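Local coordinates for PA3566 protein (Pseudomonas aeruginosa, PDB 1X7V), which is of unknown function but belongs to the antibiotic biosynthesis monooxygenase family, so an oxidoreductase role is possible though not established, at residues 9-15 with 53-59; 22-26 with 83-87. All coordinates share one frame; numbering follows the deposited sequence.

Contact 1: 9-15 with 53-59; sequences LIATITA and HLFYMIE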
ATOM      1  N   LEU A   9       1.444  -5.128   7.383  1.00 70.40           N
ATOM      2  CA  LEU A   9       0.285  -5.098   6.483  1.00 72.82           C
ATOM      3  C   LEU A   9       0.801  -5.492   5.133  1.00 73.49           C
ATOM      4  O   LEU A   9       1.843  -5.025   4.728  1.00 74.30           O
ATOM      5  CB  LEU A   9      -0.330  -3.694   6.440  1.00 73.92           C
ATOM      6  CG  LEU A   9      -1.668  -3.413   7.047  1.00 79.88           C
ATOM      7  CD1 LEU A   9      -1.533  -3.394   8.553  1.00 83.24           C
ATOM      8  CD2 LEU A   9      -2.263  -2.068   6.592  1.00 78.25           C
ATOM      9  N   ILE A  10       0.086  -6.372   4.435  1.00 73.41           N
ATOM     10  CA  ILE A  10       0.381  -6.667   3.045  1.00 73.44           C
ATOM     11  C   ILE A  10      -0.903  -6.340   2.282  1.00 73.23           C
ATOM     12  O   ILE A  10      -1.964  -6.899   2.574  1.00 72.03           O
ATOM     13  CB  ILE A  10       0.775  -8.145   2.817  1.00 73.55           C
ATOM     14  CG1 ILE A  10       1.991  -8.548   3.656  1.00 73.45           C
ATOM     15  CG2 ILE A  10       1.006  -8.416   1.312  1.00 74.17           C
ATOM     16  CD1 ILE A  10       2.091 -10.063   3.783  1.00 76.12           C
ATOM     17  N   ALA A  11      -0.789  -5.411   1.342  1.00 72.47           N
ATOM     18  CA  ALA A  11      -1.914  -4.982   0.523  1.00 72.54           C
ATOM     19  C   ALA A  11      -1.642  -5.585  -0.843  1.00 72.95           C
ATOM     20  O   ALA A  11      -0.592  -5.333  -1.386  1.00 73.47           O
ATOM     21  CB  ALA A  11      -1.976  -3.461   0.440  1.00 74.21           C
ATOM     22  N   THR A  12      -2.532  -6.436  -1.328  1.00 72.67           N
ATOM     23  CA  THR A  12      -2.435  -7.012  -2.670  1.00 72.88           C
ATOM     24  C   THR A  12      -3.467  -6.271  -3.519  1.00 72.60           C
ATOM     25  O   THR A  12      -4.685  -6.324  -3.262  1.00 70.95           O
ATOM     26  CB  THR A  12      -2.682  -8.506  -2.680  1.00 73.77           C
ATOM     27  OG1 THR A  12      -1.788  -9.189  -1.783  1.00 78.13           O
ATOM     28  CG2 THR A  12      -2.440  -9.049  -4.059  1.00 76.45           C
ATOM     29  N   ILE A  13      -2.964  -5.489  -4.477  1.00 73.18           N
ATOM     30  CA  ILE A  13      -3.774  -4.619  -5.288  1.00 74.18           C
ATOM     31  C   ILE A  13      -3.740  -5.136  -6.735  1.00 73.35           C
ATOM     32  O   ILE A  13      -2.665  -5.330  -7.293  1.00 72.88           O
ATOM     33  CB  ILE A  13      -3.272  -3.199  -5.186  1.00 75.21           C
ATOM     34  CG1 ILE A  13      -3.173  -2.817  -3.709  1.00 77.61           C
ATOM     35  CG2 ILE A  13      -4.236  -2.265  -5.904  1.00 77.78           C
ATOM     36  CD1 ILE A  13      -3.173  -1.340  -3.403  1.00 78.54           C
ATOM     37  N   THR A  14      -4.915  -5.341  -7.317  1.00 71.91           N
ATOM     38  CA  THR A  14      -5.059  -5.892  -8.688  1.00 72.06           C
ATOM     39  C   THR A  14      -5.667  -4.805  -9.550  1.00 71.08           C
ATOM     40  O   THR A  14      -6.794  -4.329  -9.266  1.00 70.97           O
ATOM     41  CB  THR A  14      -5.983  -7.123  -8.745  1.00 73.69           C
ATOM     42  OG1 THR A  14      -5.598  -8.108  -7.759  1.00 73.43           O
ATOM     43  CG2 THR A  14      -5.902  -7.746 -10.092  1.00 74.27           C
ATOM     44  N   ALA A  15      -4.941  -4.402 -10.600  1.00 70.67           N
ATOM     45  CA  ALA A  15      -5.457  -3.411 -11.543  1.00 70.55           C
ATOM     46  C   ALA A  15      -6.508  -4.030 -12.466  1.00 70.60           C
ATOM     47  O   ALA A  15      -6.425  -5.212 -12.815  1.00 70.52           O
ATOM     48  CB  ALA A  15      -4.329  -2.845 -12.357  1.00 70.89           C
ATOM     49  N   HIS A  53      -0.670  -6.948 -13.642  1.00 68.92           N
ATOM     50  CA  HIS A  53      -1.770  -6.290 -12.940  1.00 70.14           C
ATOM     51  C   HIS A  53      -1.773  -6.418 -11.431  1.00 70.59           C
ATOM     52  O   HIS A  53      -2.605  -5.761 -10.784  1.00 71.40           O
ATOM     53  CB  HIS A  53      -3.075  -6.851 -13.475  1.00 70.23           C
ATOM     54  CG  HIS A  53      -3.254  -6.630 -14.942  1.00 69.65           C
ATOM     55  ND1 HIS A  53      -3.841  -5.495 -15.449  1.00 70.52           N
ATOM     56  CD2 HIS A  53      -2.882  -7.371 -16.000  1.00 72.51           C
ATOM     57  CE1 HIS A  53      -3.827  -5.547 -16.772  1.00 71.41           C
ATOM     58  NE2 HIS A  53      -3.247  -6.678 -17.135  1.00 75.35           N
ATOM     59  N   LEU A  54      -0.852  -7.210 -10.881  1.00 70.56           N
ATOM     60  CA  LEU A  54      -0.805  -7.501  -9.433  1.00 70.73           C
ATOM     61  C   LEU A  54       0.391  -6.839  -8.789  1.00 70.19           C
ATOM     62  O   LEU A  54       1.524  -6.994  -9.246  1.00 69.77           O
ATOM     63  CB  LEU A  54      -0.702  -8.976  -9.161  1.00 72.93           C
ATOM     64  CG  LEU A  54      -2.007  -9.724  -8.998  1.00 78.57           C
ATOM     65  CD1 LEU A  54      -1.731 -11.201  -9.068  1.00 82.70           C
ATOM     66  CD2 LEU A  54      -2.611  -9.296  -7.643  1.00 82.19           C
ATOM     67  N   PHE A  55       0.099  -6.061  -7.753  1.00 69.20           N
ATOM     68  CA  PHE A  55       1.073  -5.299  -6.971  1.00 68.30           C
ATOM     69  C   PHE A  55       0.873  -5.615  -5.513  1.00 69.67           C
ATOM     70  O   PHE A  55      -0.231  -5.991  -5.105  1.00 72.32           O
ATOM     71  CB  PHE A  55       0.885  -3.800  -7.144  1.00 68.63           C
ATOM     72  CG  PHE A  55       0.978  -3.339  -8.573  1.00 66.44           C
ATOM     73  CD1 PHE A  55      -0.118  -3.376  -9.411  1.00 67.61           C
ATOM     74  CD2 PHE A  55       2.183  -2.977  -9.095  1.00 68.62           C
ATOM     75  CE1 PHE A  55       0.026  -3.000 -10.750  1.00 69.98           C
ATOM     76  CE2 PHE A  55       2.301  -2.616 -10.344  1.00 66.10           C
ATOM     77  CZ  PHE A  55       1.197  -2.632 -11.183  1.00 68.22           C
ATOM     78  N   TYR A  56       1.947  -5.437  -4.752  1.00 69.09           N
ATOM     79  CA  TYR A  56       1.953  -5.770  -3.316  1.00 69.75           C
ATOM     80  C   TYR A  56       2.629  -4.665  -2.593  1.00 70.21           C
ATOM     81  O   TYR A  56       3.775  -4.335  -2.934  1.00 70.18           O
ATOM     82  CB  TYR A  56       2.741  -7.066  -3.050  1.00 70.58           C
ATOM     83  CG  TYR A  56       2.292  -8.243  -3.852  1.00 71.26           C
ATOM     84  CD1 TYR A  56       2.793  -8.474  -5.145  1.00 71.92           C
ATOM     85  CD2 TYR A  56       1.346  -9.128  -3.365  1.00 72.00           C
ATOM     86  CE1 TYR A  56       2.395  -9.586  -5.916  1.00 72.83           C
ATOM     87  CE2 TYR A  56       0.940 -10.240  -4.127  1.00 73.40           C
ATOM     88  CZ  TYR A  56       1.457 -10.446  -5.413  1.00 74.49           C
ATOM     89  OH  TYR A  56       1.063 -11.533  -6.184  1.00 75.97           O
HETATM   90  N   MSE A  57       1.951  -4.077  -1.592  1.00 70.72           N
HETATM   91  CA  MSE A  57       2.638  -3.141  -0.700  1.00 71.30           C
HETATM   92  C   MSE A  57       2.899  -3.910   0.593  1.00 71.24           C
HETATM   93  O   MSE A  57       1.960  -4.445   1.174  1.00 72.50           O
HETATM   94  CB  MSE A  57       1.781  -1.890  -0.415  1.00 71.73           C
HETATM   95  CG  MSE A  57       2.527  -0.717   0.110  1.00 73.59           C
HETATM   96 SE   MSE A  57       3.547   0.100  -1.383  1.00 81.35          SE
HETATM   97  CE  MSE A  57       1.989   1.129  -2.323  1.00 80.92           C
ATOM     98  N   ILE A  58       4.152  -3.976   1.012  1.00 70.04           N
ATOM     99  CA  ILE A  58       4.539  -4.581   2.293  1.00 70.38           C
ATOM    100  C   ILE A  58       4.872  -3.417   3.194  1.00 69.47           C
ATOM    101  O   ILE A  58       5.771  -2.612   2.923  1.00 70.25           O
ATOM    102  CB  ILE A  58       5.718  -5.585   2.199  1.00 70.24           C
ATOM    103  CG1 ILE A  58       5.417  -6.724   1.167  1.00 69.61           C
ATOM    104  CG2 ILE A  58       6.034  -6.172   3.604  1.00 71.11           C
ATOM    105  CD1 ILE A  58       6.567  -7.631   0.940  1.00 72.66           C
ATOM    106  N   GLU A  59       4.150  -3.338   4.304  1.00 70.68           N
ATOM    107  CA  GLU A  59       4.216  -2.202   5.213  1.00 69.73           C
ATOM    108  C   GLU A  59       4.422  -2.719   6.653  1.00 70.14           C
ATOM    109  O   GLU A  59       3.885  -3.769   6.996  1.00 69.62           O
ATOM    110  CB  GLU A  59       2.914  -1.404   5.170  1.00 69.82           C
ATOM    111  CG  GLU A  59       2.408  -1.007   3.793  1.00 71.01           C
ATOM    112  CD  GLU A  59       1.085  -0.311   3.823  1.00 73.77           C
ATOM    113  OE1 GLU A  59       0.692   0.214   4.900  1.00 74.98           O
ATOM    114  OE2 GLU A  59       0.422  -0.254   2.745  1.00 80.84           O
TER
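The backbone N of Ala-15 donates to His-53 O at 2.7 Å, the last rung of a seven-bond antiparallel ladder between strands 7-15 and 54-61, the central pair of the four-stranded sheet in this alpha-beta plait. The pairs Leu-9/Glu-59, Ala-11/Met-57 and Ile-13/Phe-55 are hydrogen-bonded in both directions, and Ile-10, Thr-12 and Thr-14 face Ile-58, Tyr-56 and Leu-54 in the non-hydrogen-bonded pairs between them. There CA-H...O contacts fill in, such as Tyr-56 CA to Ala-11 O at 3.2 Å.

Ile-13 and Phe-55 put their side chains on the face packed by helix 20-36, where both touch Leu-27; Ile-13 O lies near the plane of the Phe-55 ring, at its edge, 3.8 Å from CD1. Met-57, a selenomethionine, meets Ala-11 CB to CB at 4.2 Å before its bent chain leads away. Glu-59 OE1 bonds to Trp-61 NE1.

On the other face Thr-12 and Tyr-56 run alongside each other, heading in one direction, with Tyr-56 OH held by Asp-48. With OG1 beside the backbone N (chi1 -56°), the CG2 methyl of Thr-12 is turned anti to that N and comes 3.6 Å from both Tyr-56 CE2 and Leu-54 CD2.

Contact 2: 22-26 with 83-87; sequences ALERE and NEALL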
ATOM      1  N   ALA A  22      -1.073   2.519 -15.330  1.00 69.19           N
ATOM      2  CA  ALA A  22      -1.695   3.648 -14.656  1.00 70.82           C
ATOM      3  C   ALA A  22      -1.690   3.398 -13.146  1.00 70.81           C
ATOM      4  O   ALA A  22      -1.366   4.287 -12.319  1.00 72.67           O
ATOM      5  CB  ALA A  22      -3.129   3.868 -15.152  1.00 70.70           C
ATOM      6  N   LEU A  23      -2.047   2.195 -12.751  1.00 70.85           N
ATOM      7  CA  LEU A  23      -2.040   1.874 -11.320  1.00 70.78           C
ATOM      8  C   LEU A  23      -0.619   1.929 -10.661  1.00 70.39           C
ATOM      9  O   LEU A  23      -0.450   2.441  -9.533  1.00 72.32           O
ATOM     10  CB  LEU A  23      -2.745   0.513 -11.103  1.00 71.70           C
ATOM     11  CG  LEU A  23      -2.761   0.036  -9.624  1.00 72.64           C
ATOM     12  CD1 LEU A  23      -3.489   1.106  -8.814  1.00 74.69           C
ATOM     13  CD2 LEU A  23      -3.352  -1.374  -9.418  1.00 72.51           C
ATOM     14  N   GLU A  24       0.394   1.406 -11.334  1.00 68.85           N
ATOM     15  CA  GLU A  24       1.779   1.487 -10.888  1.00 71.25           C
ATOM     16  C   GLU A  24       2.203   2.939 -10.675  1.00 70.78           C
ATOM     17  O   GLU A  24       2.852   3.221  -9.680  1.00 71.60           O
ATOM     18  CB  GLU A  24       2.712   0.849 -11.914  1.00 70.49           C
ATOM     19  CG  GLU A  24       4.220   0.964 -11.556  1.00 72.75           C
ATOM     20  CD  GLU A  24       5.123   0.257 -12.579  1.00 75.83           C
ATOM     21  OE1 GLU A  24       4.686  -0.773 -13.173  1.00 82.81           O
ATOM     22  OE2 GLU A  24       6.274   0.716 -12.762  1.00 79.36           O
ATOM     23  N   ARG A  25       1.851   3.827 -11.619  1.00 70.41           N
ATOM     24  CA  ARG A  25       2.147   5.264 -11.525  1.00 71.36           C
ATOM     25  C   ARG A  25       1.568   5.797 -10.227  1.00 70.55           C
ATOM     26  O   ARG A  25       2.241   6.472  -9.477  1.00 71.55           O
ATOM     27  CB  ARG A  25       1.564   6.014 -12.721  1.00 72.12           C
ATOM     28  CG  ARG A  25       1.816   7.455 -12.656  1.00 74.53           C
ATOM     29  CD  ARG A  25       1.525   8.128 -13.956  1.00 77.38           C
ATOM     30  NE  ARG A  25       0.189   7.844 -14.373  1.00 81.72           N
ATOM     31  CZ  ARG A  25      -0.156   7.276 -15.532  1.00 82.56           C
ATOM     32  NH1 ARG A  25       0.729   6.966 -16.498  1.00 86.43           N
ATOM     33  NH2 ARG A  25      -1.424   7.066 -15.734  1.00 81.03           N
ATOM     34  N   GLU A  26       0.325   5.447  -9.950  1.00 71.92           N
ATOM     35  CA  GLU A  26      -0.374   5.933  -8.784  1.00 72.80           C
ATOM     36  C   GLU A  26       0.191   5.369  -7.486  1.00 73.10           C
ATOM     37  O   GLU A  26       0.352   6.122  -6.507  1.00 73.69           O
ATOM     38  CB  GLU A  26      -1.872   5.642  -8.925  1.00 74.15           C
ATOM     39  CG  GLU A  26      -2.530   6.436 -10.062  1.00 78.00           C
ATOM     40  CD  GLU A  26      -2.380   7.978  -9.938  1.00 84.71           C
ATOM     41  OE1 GLU A  26      -2.982   8.534  -8.988  1.00 88.56           O
ATOM     42  OE2 GLU A  26      -1.690   8.647 -10.796  1.00 89.04           O
ATOM     43  N   ASN A  83      -9.194   7.013  -8.362  1.00 80.78           N
ATOM     44  CA  ASN A  83      -8.608   5.800  -8.952  1.00 81.08           C
ATOM     45  C   ASN A  83      -9.476   4.526  -8.923  1.00 80.91           C
ATOM     46  O   ASN A  83      -9.049   3.500  -9.387  1.00 80.31           O
ATOM     47  CB  ASN A  83      -7.228   5.534  -8.353  1.00 81.54           C
ATOM     48  CG  ASN A  83      -6.246   6.656  -8.680  1.00 82.90           C
ATOM     49  OD1 ASN A  83      -6.187   7.098  -9.823  1.00 83.63           O
ATOM     50  ND2 ASN A  83      -5.484   7.135  -7.668  1.00 82.90           N
ATOM     51  N   GLU A  84     -10.708   4.607  -8.446  1.00 80.64           N
ATOM     52  CA  GLU A  84     -11.492   3.402  -8.230  1.00 80.24           C
ATOM     53  C   GLU A  84     -11.674   2.586  -9.528  1.00 78.84           C
ATOM     54  O   GLU A  84     -11.606   1.365  -9.488  1.00 78.42           O
ATOM     55  CB  GLU A  84     -12.842   3.754  -7.596  1.00 80.53           C
ATOM     56  CG  GLU A  84     -13.739   2.571  -7.331  1.00 82.09           C
ATOM     57  CD  GLU A  84     -14.983   2.913  -6.464  1.00 83.86           C
ATOM     58  OE1 GLU A  84     -15.619   1.970  -5.968  1.00 90.10           O
ATOM     59  OE2 GLU A  84     -15.319   4.098  -6.281  1.00 88.31           O
ATOM     60  N   ALA A  85     -11.831   3.254 -10.673  1.00 77.58           N
ATOM     61  CA  ALA A  85     -11.994   2.533 -11.944  1.00 77.41           C
ATOM     62  C   ALA A  85     -10.731   1.798 -12.398  1.00 76.15           C
ATOM     63  O   ALA A  85     -10.815   0.895 -13.236  1.00 76.65           O
ATOM     64  CB  ALA A  85     -12.493   3.453 -13.045  1.00 77.76           C
ATOM     65  N   LEU A  86      -9.587   2.136 -11.814  1.00 75.24           N
ATOM     66  CA  LEU A  86      -8.309   1.452 -12.101  1.00 75.93           C
ATOM     67  C   LEU A  86      -8.183   0.114 -11.367  1.00 74.34           C
ATOM     68  O   LEU A  86      -7.292  -0.657 -11.668  1.00 75.08           O
ATOM     69  CB  LEU A  86      -7.098   2.326 -11.718  1.00 76.19           C
ATOM     70  CG  LEU A  86      -6.808   3.674 -12.387  1.00 80.12           C
ATOM     71  CD1 LEU A  86      -5.374   4.130 -12.049  1.00 82.07           C
ATOM     72  CD2 LEU A  86      -7.007   3.627 -13.881  1.00 80.38           C
ATOM     73  N   LEU A  87      -9.065  -0.159 -10.406  1.00 73.17           N
ATOM     74  CA  LEU A  87      -8.917  -1.255  -9.467  1.00 73.54           C
ATOM     75  C   LEU A  87      -9.925  -2.350  -9.752  1.00 73.78           C
ATOM     76  O   LEU A  87     -11.086  -2.069 -10.033  1.00 75.22           O
ATOM     77  CB  LEU A  87      -9.188  -0.773  -8.023  1.00 73.69           C
ATOM     78  CG  LEU A  87      -8.293   0.286  -7.443  1.00 77.25           C
ATOM     79  CD1 LEU A  87      -8.852   0.830  -6.138  1.00 80.55           C
ATOM     80  CD2 LEU A  87      -6.913  -0.320  -7.221  1.00 79.98           C
TER
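A turn of helix 20-36 meets the 3-10 turn 84-86 that leads into strand 87-96; the CA atoms of Leu-23 and Leu-86 are the nearest pair, 6.3 Å apart. Leu-86 N bonds to Asn-83 O and Leu-87 N to Glu-84 O within the turn, which presents the side chains of Asn-83 and Leu-86 to the helix.

Leu-86 is the main apolar piece. Its CG lies beside the backbone N (chi1 -63°), anti to the carbonyl carbon, and its nearly extended second torsion carries CD1 to the helix surface, where the methyl sits 3.8 Å from Ala-22 CB and 3.9 Å from the backbone N of Leu-23. The same CD1 reaches the aliphatic CG of Glu-26 at 4.2 Å, so this methyl sits between Ala-22 and Glu-26, one helical turn apart, over the start of Leu-23. Leu-23 and Leu-87 meet nearly perpendicular, CD1 to CD2 at 4.0 Å, and both also pack on Ile-13 of strand 7-15.

One side-chain hydrogen bond spans the contact: Asn-83 ND2 donates to Glu-26 OE1 at 3.2 Å, bent to 145° at the hydrogen. It comes from the anti side, tilted 21° out of the carboxylate plane. Asn-83 ND2 also bonds to Phe-79 O, tying the amide back to helix 74-80. Leu-86 shares a backbone bond with Ala-16, just beyond strand 7-15. The arrangement is a helix of an alpha-beta plait, the fold of the dimeric alpha/beta barrel clan, packed against the turn that leads into its edge strand 87-96.

Contact 1 lies in the sheet, its centre about 6 Å from the centre of the chain, and contact 2 near the surface, its centre about 12 Å from that point. The first is a regular backbone ladder with one face packed under helix 20-36; the second relies on side chains, leucine and alanine methyls plus a single amide-carboxylate bond. They adjoin directly: Leu-23 CD2 packs on Ala-15 CB at 3.4 Å, and Ile-13 CG2 is 3.6 Å from Leu-87 CD2. Ile-13 thus belongs to the strand pair and to the apolar cluster beneath the turn. Their segments alternate along the chain, so strand 7-15, helix 20-36 and the approach to strand 87-96 are knit together at one end of the sheet.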